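Local coordinates for protein putative alpha-galactosidase (Bacteroides fragilis, PDB 4NZJ) that probably hydrolyses terminal, non-reducing alpha-D-galactose residues from alpha-D-galactosides, as a member of glycosyl hydrolase family 27, at residues Trp107-Gln112 with Gly361-Asn366. Sequence-based numbering, arbitrary orientation.
Sequences WNTFGQ and GNDVRN
T109 and D363 meet at about a right angle, the methyl CG2 of T109 lying against the carboxylate carbon CG of D363 at 3.6 Å. With chi1 at -61°, T109 splits its two branches: CG2 is anti to the backbone N and also sits over the centre of the F110 ring, while OG1 turns to the backbone of 361-363. There T109 OG1 donates to a water 2.7 Å away, which in turn donates to G361 O at 2.8 Å, a bridge between helix and loop. G361 O also lies 3.2 Å from N108 CB. Farther along, the F110 ring presents CZ over the centre of one face of the R365 guanidinium, the two planes being 66° apart. That guanidinium is held side-on by D363: R365 NE bonds to the syn lone pair of D363 OD1 at 2.9 Å, nearly straight at 173°, and R365 NH2 bonds to OD2, completing a salt bridge. D363 OD1 also accepts from the backbone N of R365, two residues on, making an Asx turn; that N-H comes from above the carboxylate plane. Q121 of helix 116-128 accepts from NH1, further fixing the group's rotation. The contact joins the short helix after strand 102-105 to the loop after strand 358-360, the adjacent first and last strands whose pairing closes a TIM barrel.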
ATOM      1  N   TRP A 107      -2.776 -13.684   4.638  1.00 18.12           N
ATOM      2  CA  TRP A 107      -3.706 -14.331   5.563  1.00 19.08           C
ATOM      3  C   TRP A 107      -4.953 -14.880   4.875  1.00 19.47           C
ATOM      4  O   TRP A 107      -5.296 -16.047   5.046  1.00 19.41           O
ATOM      5  CB  TRP A 107      -4.114 -13.406   6.712  1.00 19.48           C
ATOM      6  CG  TRP A 107      -5.058 -14.120   7.596  1.00 20.98           C
ATOM      7  CD1 TRP A 107      -6.405 -13.907   7.706  1.00 22.99           C
ATOM      8  CD2 TRP A 107      -4.756 -15.238   8.434  1.00 21.20           C
ATOM      9  NE1 TRP A 107      -6.952 -14.807   8.588  1.00 23.84           N
ATOM     10  CE2 TRP A 107      -5.961 -15.635   9.050  1.00 23.28           C
ATOM     11  CE3 TRP A 107      -3.576 -15.933   8.740  1.00 21.11           C
ATOM     12  CZ2 TRP A 107      -6.024 -16.698   9.955  1.00 23.77           C
ATOM     13  CZ3 TRP A 107      -3.640 -16.990   9.632  1.00 21.87           C
ATOM     14  CH2 TRP A 107      -4.858 -17.363  10.232  1.00 23.33           C
ATOM     15  N   ASN A 108      -5.638 -14.037   4.110  1.00 19.94           N
ATOM     16  CA  ASN A 108      -6.903 -14.442   3.514  1.00 21.84           C
ATOM     17  C   ASN A 108      -6.745 -15.647   2.587  1.00 21.12           C
ATOM     18  O   ASN A 108      -7.586 -16.544   2.572  1.00 23.28           O
ATOM     19  CB  ASN A 108      -7.545 -13.277   2.758  1.00 24.95           C
ATOM     20  CG  ASN A 108      -8.989 -13.550   2.379  1.00 32.02           C
ATOM     21  OD1 ASN A 108      -9.303 -13.806   1.215  1.00 37.02           O
ATOM     22  ND2 ASN A 108      -9.872 -13.521   3.366  1.00 34.67           N
ATOM     23  N   THR A 109      -5.656 -15.673   1.827  1.00 19.75           N
ATOM     24  CA  THR A 109      -5.447 -16.740   0.855  1.00 19.10           C
ATOM     25  C   THR A 109      -5.017 -18.051   1.512  1.00 19.47           C
ATOM     26  O   THR A 109      -5.523 -19.117   1.172  1.00 20.68           O
ATOM     27  CB  THR A 109      -4.392 -16.336  -0.192  1.00 20.59           C
ATOM     28  OG1 THR A 109      -4.857 -15.186  -0.902  1.00 21.60           O
ATOM     29  CG2 THR A 109      -4.139 -17.470  -1.180  1.00 21.08           C
ATOM     30  N   PHE A 110      -4.073 -17.971   2.449  1.00 18.45           N
ATOM     31  CA  PHE A 110      -3.404 -19.182   2.938  1.00 19.07           C
ATOM     32  C   PHE A 110      -3.630 -19.523   4.409  1.00 19.14           C
ATOM     33  O   PHE A 110      -3.431 -20.676   4.810  1.00 20.59           O
ATOM     34  CB  PHE A 110      -1.902 -19.087   2.657  1.00 18.57           C
ATOM     35  CG  PHE A 110      -1.566 -19.069   1.192  1.00 19.16           C
ATOM     36  CD1 PHE A 110      -1.853 -20.161   0.393  1.00 20.66           C
ATOM     37  CD2 PHE A 110      -0.963 -17.962   0.614  1.00 19.60           C
ATOM     38  CE1 PHE A 110      -1.552 -20.151  -0.961  1.00 21.15           C
ATOM     39  CE2 PHE A 110      -0.649 -17.947  -0.735  1.00 19.41           C
ATOM     40  CZ  PHE A 110      -0.946 -19.041  -1.523  1.00 20.09           C
ATOM     41  N   GLY A 111      -4.042 -18.544   5.210  1.00 20.03           N
ATOM     42  CA  GLY A 111      -4.346 -18.793   6.621  1.00 20.59           C
ATOM     43  C   GLY A 111      -3.219 -19.515   7.341  1.00 20.36           C
ATOM     44  O   GLY A 111      -2.066 -19.078   7.286  1.00 19.17           O
ATOM     45  N   GLN A 112      -3.556 -20.635   7.982  1.00 21.27           N
ATOM     46  CA  GLN A 112      -2.589 -21.448   8.720  1.00 21.56           C
ATOM     47  C   GLN A 112      -1.783 -22.388   7.827  1.00 21.02           C
ATOM     48  O   GLN A 112      -1.058 -23.251   8.337  1.00 23.76           O
ATOM     49  CB  GLN A 112      -3.307 -22.289   9.780  1.00 22.74           C
ATOM     50  CG  GLN A 112      -3.948 -21.469  10.884  1.00 24.31           C
ATOM     51  CD  GLN A 112      -4.498 -22.338  11.998  1.00 27.12           C
ATOM     52  OE1 GLN A 112      -3.870 -23.313  12.401  1.00 31.48           O
ATOM     53  NE2 GLN A 112      -5.670 -21.982  12.505  1.00 30.54           N
ATOM     54  N   GLY A 361      -5.472  -8.689  -0.375  1.00 19.88           N
ATOM     55  CA  GLY A 361      -5.713  -9.919   0.362  1.00 21.22           C
ATOM     56  C   GLY A 361      -6.182 -11.057  -0.523  1.00 21.52           C
ATOM     57  O   GLY A 361      -6.498 -12.125  -0.033  1.00 24.96           O
ATOM     58  N   ASN A 362      -6.226 -10.840  -1.832  1.00 21.18           N
ATOM     59  CA  ASN A 362      -6.661 -11.876  -2.763  1.00 21.73           C
ATOM     60  C   ASN A 362      -5.499 -12.804  -3.104  1.00 22.50           C
ATOM     61  O   ASN A 362      -4.331 -12.493  -2.819  1.00 21.33           O
ATOM     62  CB  ASN A 362      -7.211 -11.212  -4.033  1.00 20.79           C
ATOM     63  CG  ASN A 362      -8.161 -12.102  -4.822  1.00 22.73           C
ATOM     64  OD1 ASN A 362      -8.321 -13.295  -4.553  1.00 24.29           O
ATOM     65  ND2 ASN A 362      -8.794 -11.510  -5.826  1.00 23.73           N
ATOM     66  N   ASP A 363      -5.821 -13.954  -3.684  1.00 22.55           N
ATOM     67  CA  ASP A 363      -4.814 -14.883  -4.178  1.00 23.18           C
ATOM     68  C   ASP A 363      -4.312 -14.340  -5.506  1.00 24.38           C
ATOM     69  O   ASP A 363      -5.007 -14.423  -6.517  1.00 26.90           O
ATOM     70  CB  ASP A 363      -5.415 -16.279  -4.358  1.00 24.23           C
ATOM     71  CG  ASP A 363      -4.376 -17.341  -4.725  1.00 25.19           C
ATOM     72  OD1 ASP A 363      -3.210 -17.008  -5.037  1.00 24.20           O
ATOM     73  OD2 ASP A 363      -4.730 -18.537  -4.689  1.00 26.61           O
ATOM     74  N   VAL A 364      -3.101 -13.800  -5.511  1.00 24.24           N
ATOM     75  CA  VAL A 364      -2.596 -13.107  -6.697  1.00 25.12           C
ATOM     76  C   VAL A 364      -2.038 -14.044  -7.776  1.00 25.35           C
ATOM     77  O   VAL A 364      -1.596 -13.587  -8.826  1.00 25.94           O
ATOM     78  CB  VAL A 364      -1.569 -12.001  -6.332  1.00 26.56           C
ATOM     79  CG1 VAL A 364      -2.220 -10.929  -5.469  1.00 28.03           C
ATOM     80  CG2 VAL A 364      -0.352 -12.583  -5.640  1.00 29.56           C
ATOM     81  N   ARG A 365      -2.081 -15.355  -7.534  1.00 23.33           N
ATOM     82  CA  ARG A 365      -1.600 -16.333  -8.506  1.00 25.20           C
ATOM     83  C   ARG A 365      -2.602 -16.642  -9.618  1.00 26.62           C
ATOM     84  O   ARG A 365      -2.197 -17.084 -10.693  1.00 28.80           O
ATOM     85  CB  ARG A 365      -1.267 -17.651  -7.813  1.00 26.66           C
ATOM     86  CG  ARG A 365      -0.192 -17.567  -6.741  1.00 25.78           C
ATOM     87  CD  ARG A 365      -0.071 -18.891  -6.008  1.00 27.03           C
ATOM     88  NE  ARG A 365      -1.329 -19.244  -5.353  1.00 26.72           N
ATOM     89  CZ  ARG A 365      -1.619 -20.443  -4.850  1.00 28.18           C
ATOM     90  NH1 ARG A 365      -0.751 -21.446  -4.912  1.00 29.36           N
ATOM     91  NH2 ARG A 365      -2.806 -20.639  -4.290  1.00 28.52           N
ATOM     92  N   ASN A 366      -3.895 -16.439  -9.358  1.00 26.19           N
ATOM     93  CA  ASN A 366      -4.939 -16.891 -10.280  0.60 28.62           C
ATOM     94  C   ASN A 366      -6.094 -15.897 -10.411  1.00 28.52           C
ATOM     95  O   ASN A 366      -7.268 -16.279 -10.449  1.00 32.55           O
ATOM     96  CB  ASN A 366      -5.440 -18.277  -9.849  0.60 30.97           C
ATOM     97  CG  ASN A 366      -5.621 -18.388  -8.347  0.60 31.58           C
ATOM     98  OD1 ASN A 366      -6.322 -17.578  -7.740  0.60 30.66           O
ATOM     99  ND2 ASN A 366      -4.972 -19.384  -7.735  0.60 32.66           N
TER
HETATM  100  O   HOH W   1      -4.221 -13.341   1.001  1.00 20.40           O